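Cysteine desulfurase (Thermococcus onnurineus, PDB 5B89) probably catalyses the pyridoxal-phosphate-dependent conversion of L-cysteine to L-alanine, transferring the sulfur to a sulfur carrier. Local coordinates at residues S136-W141 with L152-G157; N185-I190 with L378-K383. All coordinates share one frame; numbering follows the deposited sequence.

Contact 1: S136-W141 with L152-G157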
loop_
_atom_site.group_PDB
_atom_site.type_symbol
_atom_site.label_atom_id
_atom_site.label_comp_id
_atom_site.label_asym_id
_atom_site.label_seq_id
_atom_site.Cartn_x
_atom_site.Cartn_y
_atom_site.Cartn_z
ATOM N N SER B 136 -12.010 2.607 11.174
ATOM C CA SER B 136 -11.301 3.392 10.168
ATOM C C SER B 136 -12.085 4.585 9.659
ATOM O O SER B 136 -11.526 5.471 9.147
ATOM C CB SER B 136 -10.859 2.537 9.005
ATOM O OG SER B 136 -9.857 1.667 9.391
ATOM N N ASP B 137 -13.384 4.569 9.845
ATOM C CA ASP B 137 -14.225 5.716 9.488
ATOM C C ASP B 137 -14.685 6.466 10.743
ATOM O O ASP B 137 -15.638 7.151 10.672
ATOM C CB ASP B 137 -15.428 5.362 8.610
ATOM C CG ASP B 137 -16.019 6.607 7.878
ATOM O OD1 ASP B 137 -15.259 7.511 7.617
ATOM O OD2 ASP B 137 -17.209 6.630 7.609
ATOM N N LEU B 138 -13.987 6.283 11.841
ATOM C CA LEU B 138 -14.312 6.963 13.080
ATOM C C LEU B 138 -13.103 7.671 13.654
ATOM O O LEU B 138 -13.140 8.841 13.834
ATOM C CB LEU B 138 -14.881 5.974 14.075
ATOM C CG LEU B 138 -15.172 6.548 15.437
ATOM C CD1 LEU B 138 -16.094 7.717 15.286
ATOM C CD2 LEU B 138 -15.781 5.517 16.345
ATOM N N LEU B 139 -12.039 6.941 13.888
ATOM C CA LEU B 139 -10.853 7.484 14.486
ATOM C C LEU B 139 -10.286 8.687 13.780
ATOM O O LEU B 139 -9.885 9.637 14.445
ATOM C CB LEU B 139 -9.782 6.392 14.675
ATOM C CG LEU B 139 -9.776 5.658 15.993
ATOM C CD1 LEU B 139 -11.089 4.977 16.254
ATOM C CD2 LEU B 139 -8.610 4.688 16.028
ATOM N N PRO B 140 -10.157 8.689 12.428
ATOM C CA PRO B 140 -9.630 9.903 11.848
ATOM C C PRO B 140 -10.457 11.137 12.167
ATOM O O PRO B 140 -9.859 12.244 12.277
ATOM C CB PRO B 140 -9.562 9.576 10.326
ATOM C CG PRO B 140 -9.502 8.066 10.301
ATOM C CD PRO B 140 -10.405 7.640 11.432
ATOM N N TRP B 141 -11.765 11.009 12.266
ATOM C CA TRP B 141 -12.632 12.136 12.528
ATOM C C TRP B 141 -12.523 12.516 13.995
ATOM O O TRP B 141 -12.569 13.743 14.331
ATOM C CB TRP B 141 -14.052 11.832 12.138
ATOM C CG TRP B 141 -14.172 11.297 10.709
ATOM C CD1 TRP B 141 -14.651 10.076 10.412
ATOM C CD2 TRP B 141 -13.748 11.908 9.545
ATOM N NE1 TRP B 141 -14.570 9.885 9.071
ATOM C CE2 TRP B 141 -13.962 10.965 8.522
ATOM C CE3 TRP B 141 -13.120 13.121 9.243
ATOM C CZ2 TRP B 141 -13.637 11.242 7.172
ATOM C CZ3 TRP B 141 -12.799 13.384 7.879
ATOM C CH2 TRP B 141 -13.096 12.449 6.908
ATOM N N LEU B 152 -18.161 16.618 16.863
ATOM C CA LEU B 152 -18.349 15.356 16.149
ATOM C C LEU B 152 -19.681 14.816 16.636
ATOM O O LEU B 152 -19.793 14.474 17.762
ATOM C CB LEU B 152 -17.218 14.385 16.445
ATOM C CG LEU B 152 -17.343 13.017 15.759
ATOM C CD1 LEU B 152 -17.483 13.167 14.258
ATOM C CD2 LEU B 152 -16.189 12.101 16.115
ATOM N N GLU B 153 -20.676 14.809 15.773
ATOM C CA GLU B 153 -21.995 14.359 16.116
ATOM C C GLU B 153 -22.334 13.075 15.391
ATOM O O GLU B 153 -21.882 12.807 14.274
ATOM C CB GLU B 153 -22.966 15.437 15.818
ATOM C CG GLU B 153 -22.693 16.561 16.851
ATOM C CD GLU B 153 -23.686 17.719 16.809
ATOM O OE1 GLU B 153 -24.802 17.570 16.235
ATOM O OE2 GLU B 153 -23.269 18.797 17.365
ATOM N N PHE B 154 -23.271 12.345 15.928
ATOM C CA PHE B 154 -23.671 11.082 15.418
ATOM C C PHE B 154 -25.130 11.038 15.163
ATOM O O PHE B 154 -25.972 11.381 16.103
ATOM C CB PHE B 154 -23.348 10.000 16.468
ATOM C CG PHE B 154 -21.915 9.933 16.809
ATOM C CD1 PHE B 154 -20.987 9.306 15.953
ATOM C CD2 PHE B 154 -21.451 10.617 17.872
ATOM C CE1 PHE B 154 -19.669 9.327 16.204
ATOM C CE2 PHE B 154 -20.130 10.627 18.171
ATOM C CZ PHE B 154 -19.218 9.983 17.358
ATOM N N ILE B 155 -25.540 10.632 13.983
ATOM C CA ILE B 155 -26.961 10.543 13.635
ATOM C C ILE B 155 -27.620 9.492 14.521
ATOM O O ILE B 155 -27.026 8.517 14.795
ATOM C CB ILE B 155 -27.145 10.123 12.161
ATOM C CG1 ILE B 155 -26.529 11.183 11.280
ATOM C CG2 ILE B 155 -28.588 9.945 11.758
ATOM C CD1 ILE B 155 -26.244 10.772 9.864
ATOM N N GLU B 156 -28.853 9.722 14.929
ATOM C CA GLU B 156 -29.522 8.746 15.763
ATOM C C GLU B 156 -29.967 7.566 14.958
ATOM O O GLU B 156 -30.317 7.689 13.840
ATOM C CB GLU B 156 -30.740 9.377 16.478
ATOM C CG GLU B 156 -30.329 10.460 17.452
ATOM C CD GLU B 156 -31.466 10.957 18.303
ATOM O OE1 GLU B 156 -32.596 10.596 18.020
ATOM O OE2 GLU B 156 -31.207 11.739 19.233
ATOM N N GLY B 157 -30.011 6.431 15.614
ATOM C CA GLY B 157 -30.494 5.242 14.979
ATOM C C GLY B 157 -30.816 4.164 15.987
ATOM O O GLY B 157 -30.533 4.287 17.110
#

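Contact 2: N185-I190 with L378-K383. With ALA (alanine), chain H.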
loop_
_atom_site.group_PDB
_atom_site.type_symbol
_atom_site.label_atom_id
_atom_site.label_comp_id
_atom_site.label_asym_id
_atom_site.label_seq_id
_atom_site.Cartn_x
_atom_site.Cartn_y
_atom_site.Cartn_z
ATOM N N ASN B 185 -20.200 -3.338 8.451
ATOM C CA ASN B 185 -19.510 -4.618 8.465
ATOM C C ASN B 185 -19.921 -5.486 9.639
ATOM O O ASN B 185 -19.527 -6.613 9.683
ATOM C CB ASN B 185 -18.005 -4.365 8.500
ATOM C CG ASN B 185 -17.550 -3.708 9.791
ATOM O OD1 ASN B 185 -18.092 -2.637 10.188
ATOM N ND2 ASN B 185 -16.580 -4.303 10.442
ATOM N N ALA B 186 -20.566 -4.944 10.659
ATOM C CA ALA B 186 -20.974 -5.722 11.819
ATOM C C ALA B 186 -22.412 -6.073 11.765
ATOM O O ALA B 186 -22.774 -7.211 12.160
ATOM C CB ALA B 186 -20.709 -4.927 13.099
ATOM N N LEU B 187 -23.287 -5.131 11.419
ATOM C CA LEU B 187 -24.684 -5.344 11.305
ATOM C C LEU B 187 -25.276 -5.698 9.969
ATOM O O LEU B 187 -26.338 -6.313 9.874
ATOM C CB LEU B 187 -25.492 -4.080 11.749
ATOM C CG LEU B 187 -25.182 -3.647 13.157
ATOM C CD1 LEU B 187 -25.768 -2.265 13.453
ATOM C CD2 LEU B 187 -25.846 -4.649 14.123
ATOM N N GLY B 188 -24.578 -5.382 8.867
ATOM C CA GLY B 188 -25.114 -5.579 7.546
ATOM C C GLY B 188 -26.186 -4.626 7.057
ATOM O O GLY B 188 -26.688 -4.748 5.971
ATOM N N VAL B 189 -26.423 -3.595 7.847
ATOM C CA VAL B 189 -27.341 -2.573 7.372
ATOM C C VAL B 189 -26.840 -1.838 6.108
ATOM O O VAL B 189 -25.630 -1.468 6.106
ATOM C CB VAL B 189 -27.724 -1.520 8.468
ATOM C CG1 VAL B 189 -26.553 -0.917 9.175
ATOM C CG2 VAL B 189 -28.717 -0.531 7.925
ATOM N N ILE B 190 -27.720 -1.685 5.155
ATOM C CA ILE B 190 -27.480 -0.822 3.985
ATOM C C ILE B 190 -28.083 0.509 4.283
ATOM O O ILE B 190 -29.296 0.607 4.253
ATOM C CB ILE B 190 -28.015 -1.415 2.670
ATOM C CG1 ILE B 190 -27.539 -2.929 2.461
ATOM C CG2 ILE B 190 -27.568 -0.549 1.459
ATOM C CD1 ILE B 190 -28.212 -3.590 1.344
ATOM N N LEU B 378 -16.494 -1.362 17.708
ATOM C CA LEU B 378 -16.846 -1.371 19.170
ATOM C C LEU B 378 -18.038 -0.541 19.550
ATOM O O LEU B 378 -18.846 -0.991 20.438
ATOM C CB LEU B 378 -15.629 -1.080 20.041
ATOM C CG LEU B 378 -14.633 -2.232 20.230
ATOM C CD1 LEU B 378 -13.215 -1.922 20.751
ATOM C CD2 LEU B 378 -15.210 -3.210 21.292
ATOM N N PRO B 379 -18.269 0.591 18.937
ATOM C CA PRO B 379 -19.446 1.348 19.338
ATOM C C PRO B 379 -20.728 0.638 18.988
ATOM O O PRO B 379 -21.675 0.865 19.664
ATOM C CB PRO B 379 -19.282 2.667 18.625
ATOM C CG PRO B 379 -17.797 2.843 18.636
ATOM C CD PRO B 379 -17.309 1.458 18.234
ATOM N N VAL B 380 -20.727 -0.210 17.969
ATOM C CA VAL B 380 -21.904 -0.988 17.636
ATOM C C VAL B 380 -22.178 -1.974 18.802
ATOM O O VAL B 380 -23.270 -2.130 19.236
ATOM C CB VAL B 380 -21.744 -1.795 16.317
ATOM C CG1 VAL B 380 -22.835 -2.835 16.167
ATOM C CG2 VAL B 380 -21.763 -0.875 15.107
ATOM N N MET B 381 -21.140 -2.635 19.249
ATOM C CA MET B 381 -21.278 -3.599 20.318
ATOM C C MET B 381 -21.723 -2.898 21.586
ATOM O O MET B 381 -22.590 -3.340 22.265
ATOM C CB MET B 381 -20.004 -4.381 20.536
ATOM C CG MET B 381 -19.454 -5.055 19.302
ATOM S SD MET B 381 -20.668 -6.123 18.506
ATOM C CE MET B 381 -20.122 -6.075 16.772
ATOM N N LYS B 382 -21.111 -1.775 21.855
ATOM C CA LYS B 382 -21.453 -1.057 23.097
ATOM C C LYS B 382 -22.894 -0.520 23.027
ATOM O O LYS B 382 -23.615 -0.616 24.035
ATOM C CB LYS B 382 -20.426 0.021 23.352
ATOM C CG LYS B 382 -19.102 -0.524 23.728
ATOM C CD LYS B 382 -18.072 0.595 23.882
ATOM C CE LYS B 382 -16.750 -0.048 24.105
ATOM N NZ LYS B 382 -15.719 0.997 24.411
ATOM N N LYS B 383 -23.377 -0.093 21.857
ATOM C CA LYS B 383 -24.774 0.341 21.656
ATOM C C LYS B 383 -25.756 -0.791 21.885
ATOM O O LYS B 383 -26.892 -0.614 22.472
ATOM C CB LYS B 383 -24.944 0.983 20.284
ATOM C CG LYS B 383 -26.321 1.521 19.929
ATOM C CD LYS B 383 -26.308 2.126 18.529
ATOM C CE LYS B 383 -27.615 2.650 18.069
ATOM N NZ LYS B 383 -28.120 3.737 18.995
HETATM N N ALA H . -13.857 -4.563 7.498
HETATM C CA ALA H . -13.373 -6.004 7.775
HETATM C C ALA H . -13.927 -6.734 9.021
HETATM O O ALA H . -14.995 -6.273 9.490
HETATM C CB ALA H . -11.846 -6.214 7.818
HETATM O OXT ALA H . -13.466 -7.819 9.538
#

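Contact 1: S136-W141 with L152-G157
L138 and F154 make the nearest approach between 136-141 and 152-157, an apolar one: CD1 of L138 comes to 4.0 Å from CE1 of F154. The methyl lies at the edge of the phenyl ring, near its plane, and the two side chains cross at about a right angle. L138 is aimed there by its first torsion, which sets CG anti to the backbone N (chi1 176°) and carries the branched end to the strand. The same CD1 stands 4.5 Å from CD2 of L152, while the other methyl of L152, CD1, meets W141 at CB, 4.2 Å away. W141 therefore offers the root of its side chain to the strand; the indole turns away from it, and the W141 side chain packs on A114 of helix 106-117 and on L177 and A179 of strand 177-181.

The polar side-chain bond near the contact is internal to 136-141. NE1 of W141 donates to OD1 of D137 at 2.9 Å; the N-H...O angle of 172° is nearly straight. The oxygen lies almost in the indole plane, but the nitrogen stands 49° out of the carboxylate plane. A weak backbone bond runs from W141 N to O of L138, the N-cap residue of helix 139-148.

These elements belong to the beta-alpha-beta unit of strand 126-129, helix 139-148 and strand 151-154. In the second subunit, V270 packs on L138 and L272 on F154. With 135 Å² buried in all and aliphatic or aromatic carbons at every meeting point, the start of helix 139-148 and strand 151-154, outermost in its sheet within this chain, are joined by dispersion and hydrophobic burial, without directional bonds between them.

Contact 2: N185-I190 with L378-K383
V380 reaches from helix 378-384 toward the loop 185-190, and its CB already points at that loop. From CB the side chain forks. CG1, set anti to the backbone N (chi1 167°), is the branch that makes the contact: it lies 3.9 Å from CG of L187, with CD1 and CD2 of L187 at 4.0 and 4.1 Å. The three near-equal distances place this methyl against the whole isobutyl fork, and the two side chains meet tip to tip. CG1 also comes to 4.3 Å from CB of A186, so one methyl touches two consecutive loop residues.

M381 takes a second line to A186. Its chain bends at chi2 (-55°), and the terminal CE ends 3.9 Å from A186 CB. All four touching residues are buried, and the CA atoms of A186 and V380, the closest pair, are 7.6 Å apart.

The loop follows strand 177-181 of the seven-stranded sheet and precedes helix 193-203, within a class-V aminotransferase chain. Its first residue, N185, belongs to the pockets of both pyridoxal phosphate and alanine, the latter the product expected of desulfuration. ND2 of N185 donates to O of the bound alanine at 2.7 Å, with an N-H...O angle of 160°. R391 NH1 also bonds the alanine and is hydrogen-bonded to the backbone O of N185, tying the loop to a second ligand-binding residue. ND2 has a further partner in O of H375, which comes shortly before helix 378-384. At the loop's next residue, A186, the backbone N is held by S184 OG and the carbonyl O by S348 OG.

How the contacts relate
Both segments of contact 1 precede those of contact 2 in the sequence; the two contacts lie in the same half of the subunit, their centres about 12 Å apart. Two direct links join them: K383 NZ of helix 378-384 is 3.1 Å from G157 O, a probable hydrogen bond, and L138 CD2 packs at 4.1 Å against P379 CG. Strand 151-154 of contact 1 is an outermost strand of the seven-stranded sheet within this chain; the loop of contact 2 follows strand 177-181 of that sheet. Both contacts also meet the second subunit, whose V270 and L272 each touch both, so the second subunit covers part of helix 378-384, which in turn packs on the loop carrying the alanine-binding N185.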